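Local coordinates for SusD superfamily protein (Parabacteroides distasonis, PDB 3OTN), which probably binds carbohydrates or other nutrients as a putative outer-membrane protein of the SusD family, at residues T302-K305 with T310-K313; Y128-F133 with E158-I163; V32-T37 with V253-N258. One frame throughout, in Å; residues are numbered along the deposited sequence.

Interaction 1: residues T302-K305 with T310-K313; sequences TEEK and TNYK. With EDO (1,2-ethanediol), chain O.
Thr310 presents two donors to the carboxylate of Glu304, and these hydrogen bonds make up one half of the contact, with Lys305 and Asn311 supplying the other. Thr310 N to Glu304 OE2 measures 3.0 Å with an N-H...O angle of 164°, and it enters on the syn lone pair of that oxygen. Thr310 OG1 donates to Glu304 OE1 over 2.7 Å, but from above the carboxylate plane, 37° out of it. Amide and hydroxyl together fix the rotation of the group. Glu304 reaches this position with CG trans to its own backbone N and a bend at chi2.

The ionic part is local to 302-305. Lys305 NZ pairs with Glu304 OE2 at 3.0 Å, so this oxygen has one donor on the syn and one on the anti side; the pairing is likely to favour the charged form of both groups.

Lys305 then bridges to the strand. Its terminal bend (chi4 71°) sets NZ 2.8 Å from Asn311 OD1 and 3.0 Å from Asn311 O, standing above both carbonyl planes instead of on a lone pair. Asn311 turns its other amide atom, ND2, to O1 of an ethanediol, which in turn donates to Thr310 OG1. Apolar packing is slight: Lys305 CE lies at the edge of the Tyr312 ring, 3.9 Å from CD1, while Tyr312 OH bonds to Asp346 and Gln342.

This is a surface network of hydrogen bonds and an ion pair joining a loop to the strand that follows. Strand 308-312 is the central one of a three-stranded antiparallel sheet in the region of the SusD family, and backbone bonds from Thr310 to Leu331 and from Tyr312 to Met329 tie it to strand 329-331.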
# COMPACT_ATOMS: atom_id res chain seq x y z
N THR A 302 -8.81 7.03 -17.87
CA THR A 302 -10.13 6.44 -18.13
C THR A 302 -10.34 6.00 -19.59
O THR A 302 -11.44 5.59 -19.97
CB THR A 302 -11.27 7.40 -17.68
OG1 THR A 302 -11.07 8.68 -18.30
CG2 THR A 302 -11.27 7.53 -16.16
N GLU A 303 -9.30 6.06 -20.41
CA GLU A 303 -9.39 5.50 -21.76
C GLU A 303 -9.31 3.98 -21.67
O GLU A 303 -8.66 3.43 -20.76
CB GLU A 303 -8.31 6.06 -22.68
CG GLU A 303 -8.43 7.56 -22.89
CD GLU A 303 -7.35 8.14 -23.80
OE1 GLU A 303 -6.49 7.38 -24.30
OE2 GLU A 303 -7.37 9.37 -23.99
N GLU A 304 -9.99 3.32 -22.60
CA GLU A 304 -10.11 1.87 -22.58
C GLU A 304 -8.74 1.22 -22.49
O GLU A 304 -7.84 1.54 -23.27
CB GLU A 304 -10.82 1.37 -23.85
CG GLU A 304 -11.03 -0.15 -23.93
CD GLU A 304 -11.95 -0.72 -22.83
OE1 GLU A 304 -12.82 0.00 -22.31
OE2 GLU A 304 -11.81 -1.93 -22.55
N LYS A 305 -8.60 0.28 -21.55
CA LYS A 305 -7.35 -0.44 -21.33
C LYS A 305 -6.15 0.44 -20.93
O LYS A 305 -5.00 0.19 -21.31
CB LYS A 305 -7.05 -1.42 -22.51
CG LYS A 305 -8.08 -2.58 -22.54
CD LYS A 305 -7.91 -3.52 -23.70
CE LYS A 305 -9.07 -4.48 -23.84
NZ LYS A 305 -10.36 -3.84 -24.31
N THR A 310 -13.48 -2.62 -20.17
CA THR A 310 -14.93 -2.90 -20.28
C THR A 310 -15.24 -4.00 -21.30
O THR A 310 -16.38 -4.41 -21.43
CB THR A 310 -15.67 -1.63 -20.75
OG1 THR A 310 -15.17 -1.26 -22.03
CG2 THR A 310 -15.47 -0.47 -19.80
N ASN A 311 -14.24 -4.43 -22.07
CA ASN A 311 -14.38 -5.56 -22.95
C ASN A 311 -13.06 -6.34 -23.06
O ASN A 311 -11.97 -5.82 -22.77
CB ASN A 311 -14.87 -5.08 -24.34
CG ASN A 311 -13.81 -4.30 -25.10
OD1 ASN A 311 -12.75 -4.82 -25.42
ND2 ASN A 311 -14.10 -3.04 -25.39
N TYR A 312 -13.17 -7.60 -23.45
CA TYR A 312 -11.99 -8.46 -23.68
C TYR A 312 -12.43 -9.58 -24.61
O TYR A 312 -13.38 -9.38 -25.38
CB TYR A 312 -11.35 -8.94 -22.35
CG TYR A 312 -9.86 -9.19 -22.46
CD1 TYR A 312 -8.97 -8.13 -22.61
CD2 TYR A 312 -9.34 -10.49 -22.46
CE1 TYR A 312 -7.57 -8.36 -22.76
CE2 TYR A 312 -7.96 -10.72 -22.61
CZ TYR A 312 -7.09 -9.65 -22.75
OH TYR A 312 -5.76 -9.90 -22.90
N LYS A 313 -11.67 -10.65 -24.73
CA LYS A 313 -12.09 -11.81 -25.51
C LYS A 313 -12.09 -13.00 -24.57
O LYS A 313 -11.33 -13.03 -23.61
CB LYS A 313 -11.12 -12.06 -26.67
CG LYS A 313 -10.91 -10.86 -27.60
CD LYS A 313 -10.20 -11.26 -28.93
CE LYS A 313 -9.71 -10.03 -29.70
NZ LYS A 313 -9.21 -10.35 -31.06
C1 EDO O . -17.94 -2.44 -24.63
O1 EDO O . -16.61 -1.94 -24.68
C2 EDO O . -18.91 -1.28 -24.37
O2 EDO O . -18.77 -0.85 -23.02

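Interaction 2: residues Y128-F133 with E158-I163; sequences YLVRIF and EIYDEI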
# COMPACT_ATOMS: atom_id res chain seq x y z
N TYR A 128 2.33 -0.03 9.34
CA TYR A 128 1.06 -0.62 8.89
C TYR A 128 0.17 -0.93 10.10
O TYR A 128 -0.99 -0.51 10.14
CB TYR A 128 1.26 -1.87 8.03
CG TYR A 128 1.56 -1.53 6.62
CD1 TYR A 128 2.82 -1.03 6.25
CD2 TYR A 128 0.56 -1.58 5.64
CE1 TYR A 128 3.09 -0.66 4.92
CE2 TYR A 128 0.82 -1.23 4.33
CZ TYR A 128 2.08 -0.78 3.96
OH TYR A 128 2.31 -0.46 2.64
N LEU A 129 0.74 -1.58 11.12
CA LEU A 129 -0.04 -1.90 12.33
C LEU A 129 -0.72 -0.69 12.98
O LEU A 129 -1.94 -0.73 13.30
CB LEU A 129 0.81 -2.63 13.36
CG LEU A 129 1.15 -4.07 13.07
CD1 LEU A 129 2.21 -4.49 14.11
CD2 LEU A 129 -0.11 -4.96 13.19
N VAL A 130 0.02 0.39 13.17
CA VAL A 130 -0.56 1.55 13.87
C VAL A 130 -1.63 2.24 13.05
O VAL A 130 -2.60 2.74 13.63
CB VAL A 130 0.49 2.63 14.38
CG1 VAL A 130 1.39 2.04 15.49
CG2 VAL A 130 1.30 3.22 13.24
N ARG A 131 -1.47 2.27 11.73
CA ARG A 131 -2.46 2.92 10.84
C ARG A 131 -3.77 2.13 10.73
O ARG A 131 -4.83 2.73 10.66
CB ARG A 131 -1.88 3.15 9.45
CG ARG A 131 -0.86 4.29 9.43
CD ARG A 131 -0.36 4.59 8.05
NE ARG A 131 0.39 3.47 7.50
CZ ARG A 131 0.78 3.38 6.24
NH1 ARG A 131 0.51 4.36 5.37
NH2 ARG A 131 1.45 2.31 5.85
N ILE A 132 -3.65 0.81 10.76
CA ILE A 132 -4.78 -0.11 10.63
C ILE A 132 -5.53 -0.25 11.94
O ILE A 132 -6.76 -0.15 11.95
CB ILE A 132 -4.30 -1.53 10.12
CG1 ILE A 132 -3.78 -1.40 8.69
CG2 ILE A 132 -5.46 -2.58 10.15
CD1 ILE A 132 -3.04 -2.65 8.13
N PHE A 133 -4.79 -0.48 13.04
CA PHE A 133 -5.36 -0.85 14.33
C PHE A 133 -5.23 0.16 15.43
O PHE A 133 -5.83 -0.04 16.49
CB PHE A 133 -4.68 -2.14 14.84
CG PHE A 133 -4.84 -3.32 13.90
CD1 PHE A 133 -6.05 -4.00 13.82
CD2 PHE A 133 -3.77 -3.78 13.16
CE1 PHE A 133 -6.21 -5.09 12.98
CE2 PHE A 133 -3.91 -4.87 12.31
CZ PHE A 133 -5.12 -5.53 12.22
N GLU A 158 3.65 6.51 21.13
CA GLU A 158 4.82 5.77 21.60
C GLU A 158 5.42 4.85 20.52
O GLU A 158 6.65 4.73 20.44
CB GLU A 158 4.51 4.97 22.88
CG GLU A 158 4.18 5.80 24.15
CD GLU A 158 3.86 4.91 25.38
OE1 GLU A 158 4.21 3.71 25.35
OE2 GLU A 158 3.29 5.41 26.38
N ILE A 159 4.59 4.19 19.73
CA ILE A 159 5.07 3.31 18.68
C ILE A 159 5.87 4.15 17.66
O ILE A 159 6.98 3.79 17.29
CB ILE A 159 3.94 2.55 17.93
CG1 ILE A 159 3.10 1.66 18.86
CG2 ILE A 159 4.51 1.77 16.76
CD1 ILE A 159 3.90 0.70 19.77
N TYR A 160 5.31 5.29 17.26
CA TYR A 160 6.04 6.20 16.39
C TYR A 160 7.34 6.75 17.04
O TYR A 160 8.41 6.68 16.43
CB TYR A 160 5.18 7.39 15.97
CG TYR A 160 4.22 7.23 14.81
CD1 TYR A 160 4.60 7.54 13.51
CD2 TYR A 160 2.90 6.87 15.03
CE1 TYR A 160 3.68 7.44 12.43
CE2 TYR A 160 2.00 6.76 13.98
CZ TYR A 160 2.38 7.05 12.69
OH TYR A 160 1.46 6.98 11.70
N ASP A 161 7.24 7.28 18.25
CA ASP A 161 8.38 7.97 18.86
C ASP A 161 9.50 7.03 19.32
O ASP A 161 10.66 7.44 19.36
CB ASP A 161 7.95 8.79 20.08
CG ASP A 161 7.06 9.97 19.74
OD1 ASP A 161 6.94 10.34 18.57
OD2 ASP A 161 6.47 10.51 20.69
N GLU A 162 9.15 5.82 19.74
CA GLU A 162 10.12 4.87 20.29
C GLU A 162 10.59 3.82 19.31
O GLU A 162 11.71 3.30 19.46
CB GLU A 162 9.55 4.19 21.56
CG GLU A 162 9.31 5.17 22.71
CD GLU A 162 8.62 4.57 23.93
OE1 GLU A 162 8.90 3.40 24.29
OE2 GLU A 162 7.79 5.30 24.56
N ILE A 163 9.77 3.47 18.32
CA ILE A 163 10.14 2.42 17.39
C ILE A 163 10.32 2.95 15.97
O ILE A 163 11.41 2.95 15.44
CB ILE A 163 9.15 1.23 17.36
CG1 ILE A 163 8.95 0.70 18.79
CG2 ILE A 163 9.71 0.10 16.42
CD1 ILE A 163 8.04 -0.56 18.85
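Val130 points at helix 158-163 and splits its two methyl groups between two partners, CG1 against Ile159 and CG2 against Tyr160. The torsion accounts for the split: with chi1 at -66°, CG1 stands trans to the carbonyl carbon and CG2 lies between the backbone N and that carbon.

The side chains of Val130 and Ile159 lie alongside one another, running opposite ways. Val130 CG1 comes within 3.4 Å of Ile159 CG2, closer than usual for two carbons, and within 3.6 Å of Ile159 CB. Only the end of the Ile159 ethyl arm, CD1, turns off; CB, CG1 and CG2 all lie near Val130 CG1, with CG2 nearest.

Tyr160 meets Val130 obliquely. Val130 CG2 is 3.7 Å from Tyr160 CE2 and 4.0 Å from Tyr160 CZ, which places the methyl by the outer half of the ring. The same ring extends past the valine, so that Tyr160 OH lies 4.2 Å from Arg131 CG. Only the aliphatic stem of Arg131 takes part; its NE bonds to Phe127 O, and its NH2 sits over the centre of the Tyr128 ring. No hydrogen bond crosses the interface. Replacing Val130 with an alanine would probably open a gap between the helices, leaving Ile159 CG2 without its methyl partner and the Tyr160 ring less firmly held.

The segment axes run antiparallel at 171° and approach to 10.9 Å, consistent with the helical-repeat architecture of the TPR clan to which this region belongs. Beyond the pair, Ile159 also packs on Tyr126 of helix 108-133, and Tyr160 meets Tyr201 edge-to-face and rests on Val197 and Thr200 of helix 187-202. Leu129 and Ile132 of helix 108-133 pack against helix 79-100.

Interaction 3: residues V32-T37 with V253-N258; sequences VFNKMT and VQFSLN. With EDO (1,2-ethanediol), chain P; EDO (1,2-ethanediol), chain K.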
# COMPACT_ATOMS: atom_id res chain seq x y z
N VAL A 32 2.63 -10.35 3.72
CA VAL A 32 1.39 -9.74 4.25
C VAL A 32 0.85 -8.58 3.40
O VAL A 32 -0.37 -8.32 3.39
CB VAL A 32 1.55 -9.27 5.73
CG1 VAL A 32 2.38 -7.98 5.82
CG2 VAL A 32 0.19 -9.09 6.38
N PHE A 33 1.73 -7.88 2.67
CA PHE A 33 1.33 -6.70 1.89
C PHE A 33 0.55 -7.10 0.63
O PHE A 33 -0.09 -6.24 0.01
CB PHE A 33 2.53 -5.80 1.55
CG PHE A 33 3.34 -5.39 2.77
CD1 PHE A 33 2.71 -4.79 3.85
CD2 PHE A 33 4.70 -5.61 2.83
CE1 PHE A 33 3.43 -4.46 5.01
CE2 PHE A 33 5.43 -5.29 3.98
CZ PHE A 33 4.78 -4.73 5.08
N ASN A 34 0.65 -8.38 0.24
CA ASN A 34 -0.19 -8.93 -0.85
C ASN A 34 -0.08 -10.43 -0.79
O ASN A 34 0.91 -11.02 -1.22
CB ASN A 34 0.26 -8.39 -2.22
CG ASN A 34 -0.62 -8.83 -3.36
OD1 ASN A 34 -1.13 -9.94 -3.37
ND2 ASN A 34 -0.80 -7.95 -4.35
N LYS A 35 -1.07 -11.05 -0.18
CA LYS A 35 -1.14 -12.48 -0.18
C LYS A 35 -2.58 -12.94 -0.14
O LYS A 35 -3.47 -12.25 0.41
CB LYS A 35 -0.36 -13.08 1.00
CG LYS A 35 -0.97 -12.84 2.38
CD LYS A 35 -0.25 -13.68 3.45
CE LYS A 35 -1.21 -14.17 4.52
NZ LYS A 35 -0.51 -14.90 5.64
N MSE A 36 -2.78 -14.15 -0.63
CA MSE A 36 -4.09 -14.78 -0.63
C MSE A 36 -4.41 -15.27 0.78
O MSE A 36 -3.51 -15.78 1.49
CB MSE A 36 -4.16 -15.93 -1.60
CG MSE A 36 -3.89 -15.56 -3.05
SE MSE A 36 -4.95 -14.14 -3.88
CE MSE A 36 -6.75 -14.95 -3.65
N THR A 37 -5.66 -15.11 1.17
CA THR A 37 -6.16 -15.48 2.50
C THR A 37 -7.34 -16.48 2.37
O THR A 37 -7.83 -16.75 1.27
CB THR A 37 -6.53 -14.20 3.34
OG1 THR A 37 -7.51 -13.44 2.63
CG2 THR A 37 -5.30 -13.33 3.61
N VAL A 253 6.65 -5.78 -3.10
CA VAL A 253 6.50 -7.19 -2.83
C VAL A 253 6.95 -7.95 -4.08
O VAL A 253 6.56 -7.60 -5.20
CB VAL A 253 5.07 -7.56 -2.52
CG1 VAL A 253 5.01 -9.03 -2.22
CG2 VAL A 253 4.54 -6.77 -1.27
N GLN A 254 7.77 -8.98 -3.89
CA GLN A 254 8.42 -9.70 -5.01
C GLN A 254 7.63 -10.93 -5.41
O GLN A 254 7.32 -11.80 -4.57
CB GLN A 254 9.85 -10.14 -4.67
CG GLN A 254 10.77 -8.99 -4.15
CD GLN A 254 10.99 -7.90 -5.17
OE1 GLN A 254 10.84 -6.68 -4.88
NE2 GLN A 254 11.31 -8.29 -6.35
N PHE A 255 7.34 -10.99 -6.71
CA PHE A 255 6.70 -12.13 -7.35
C PHE A 255 7.58 -12.54 -8.52
O PHE A 255 8.12 -11.69 -9.24
CB PHE A 255 5.28 -11.77 -7.79
CG PHE A 255 4.32 -11.51 -6.64
CD1 PHE A 255 3.86 -12.56 -5.86
CD2 PHE A 255 3.89 -10.23 -6.35
CE1 PHE A 255 2.98 -12.33 -4.81
CE2 PHE A 255 3.01 -9.99 -5.30
CZ PHE A 255 2.55 -11.03 -4.55
N SER A 256 7.83 -13.84 -8.66
CA SER A 256 8.64 -14.35 -9.76
C SER A 256 8.23 -15.77 -10.10
O SER A 256 7.73 -16.51 -9.22
CB SER A 256 10.15 -14.26 -9.43
OG SER A 256 10.54 -15.20 -8.44
N LEU A 257 8.52 -16.19 -11.33
CA LEU A 257 8.18 -17.54 -11.77
C LEU A 257 8.83 -18.63 -10.89
O LEU A 257 8.19 -19.62 -10.65
CB LEU A 257 8.50 -17.79 -13.25
CG LEU A 257 7.69 -16.98 -14.30
CD1 LEU A 257 8.34 -17.16 -15.70
CD2 LEU A 257 6.24 -17.41 -14.33
N ASN A 258 10.05 -18.41 -10.41
CA ASN A 258 10.75 -19.40 -9.55
C ASN A 258 10.51 -19.24 -8.03
O ASN A 258 10.92 -20.10 -7.26
CB ASN A 258 12.25 -19.42 -9.82
CG ASN A 258 12.95 -18.18 -9.31
OD1 ASN A 258 12.40 -17.08 -9.36
ND2 ASN A 258 14.19 -18.34 -8.84
C1 EDO P . 12.06 -15.10 -13.10
O1 EDO P . 11.67 -16.21 -12.23
C2 EDO P . 10.93 -14.59 -14.01
O2 EDO P . 9.70 -14.34 -13.31
C1 EDO K . 8.08 -10.88 -0.46
O1 EDO K . 8.59 -9.81 -1.30
C2 EDO K . 7.89 -12.18 -1.26
O2 EDO K . 6.67 -12.07 -2.00
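Asn34 O is approached by two groups: Arg260 NH1 gives it a hydrogen bond, and the ring of Phe255 brings CZ to within 3.7 Å. The oxygen lies near the plane of that ring, at its edge. The side-chain amide of Asn34 crosses Phe255 at about a right angle, its plane 74° from the ring plane, with Asn34 OD1 4.0 Å from Phe255 CZ. This buried amide is satisfied at both ends, OD1 by Asn43 ND2 and ND2 by Ser264 OG.

The second half of the contact is apolar. Val253 CG2 touches Phe33 CB at 3.6 Å and lies near the plane of the Phe33 ring, at its edge. Val253 CG1, trans to the backbone N (chi1 -178°), faces an ethanediol instead, 3.5 Å from its O2. That molecule, probably from the crystallisation liquor, bridges the backbone of Gln254, accepting from N at 2.8 Å through O1 and donating to O through O2 at 2.7 Å. Asn258 OD1 accepts from Ser256 OG at 2.8 Å and from a second ethanediol of like origin, bonds that do not reach segment 32-37.

No hydrogen bond joins the two segments, which meet by packing. Segment 32-37 begins in a 3-10 turn at 32-33 and ends in a weakly bonded strand, 36-37, which pairs with strand 42-43, while Phe33 leans on Trp82 of helix 79-100. Segment 253-258 leaves the end of strand 249-253, where Val253 bonds through its backbone to Trp355 of strand 355-356; the side chains of Asn34, Val253 and Phe255 all touch Trp355.

Interaction 1 lies at the surface, whereas interactions 2 and 3 are buried, and the chemistry follows. The outer contact relies on charge and hydrogen bonds, while both inner ones are packing contacts with no hydrogen bond between their segments. Interaction 2 joins two helices of the N-terminal region and interaction 1 a loop and strand of the C-terminal region; interaction 3 spans the two regions. Interactions 2 and 3 meet directly, Tyr128 CD1 lying 3.7 Å from Phe33 CE1, so helix 108-133 takes part in both packing regions. Interaction 1 stands apart, its nearest atoms about 17 Å from interaction 3 and about 25 Å from interaction 2.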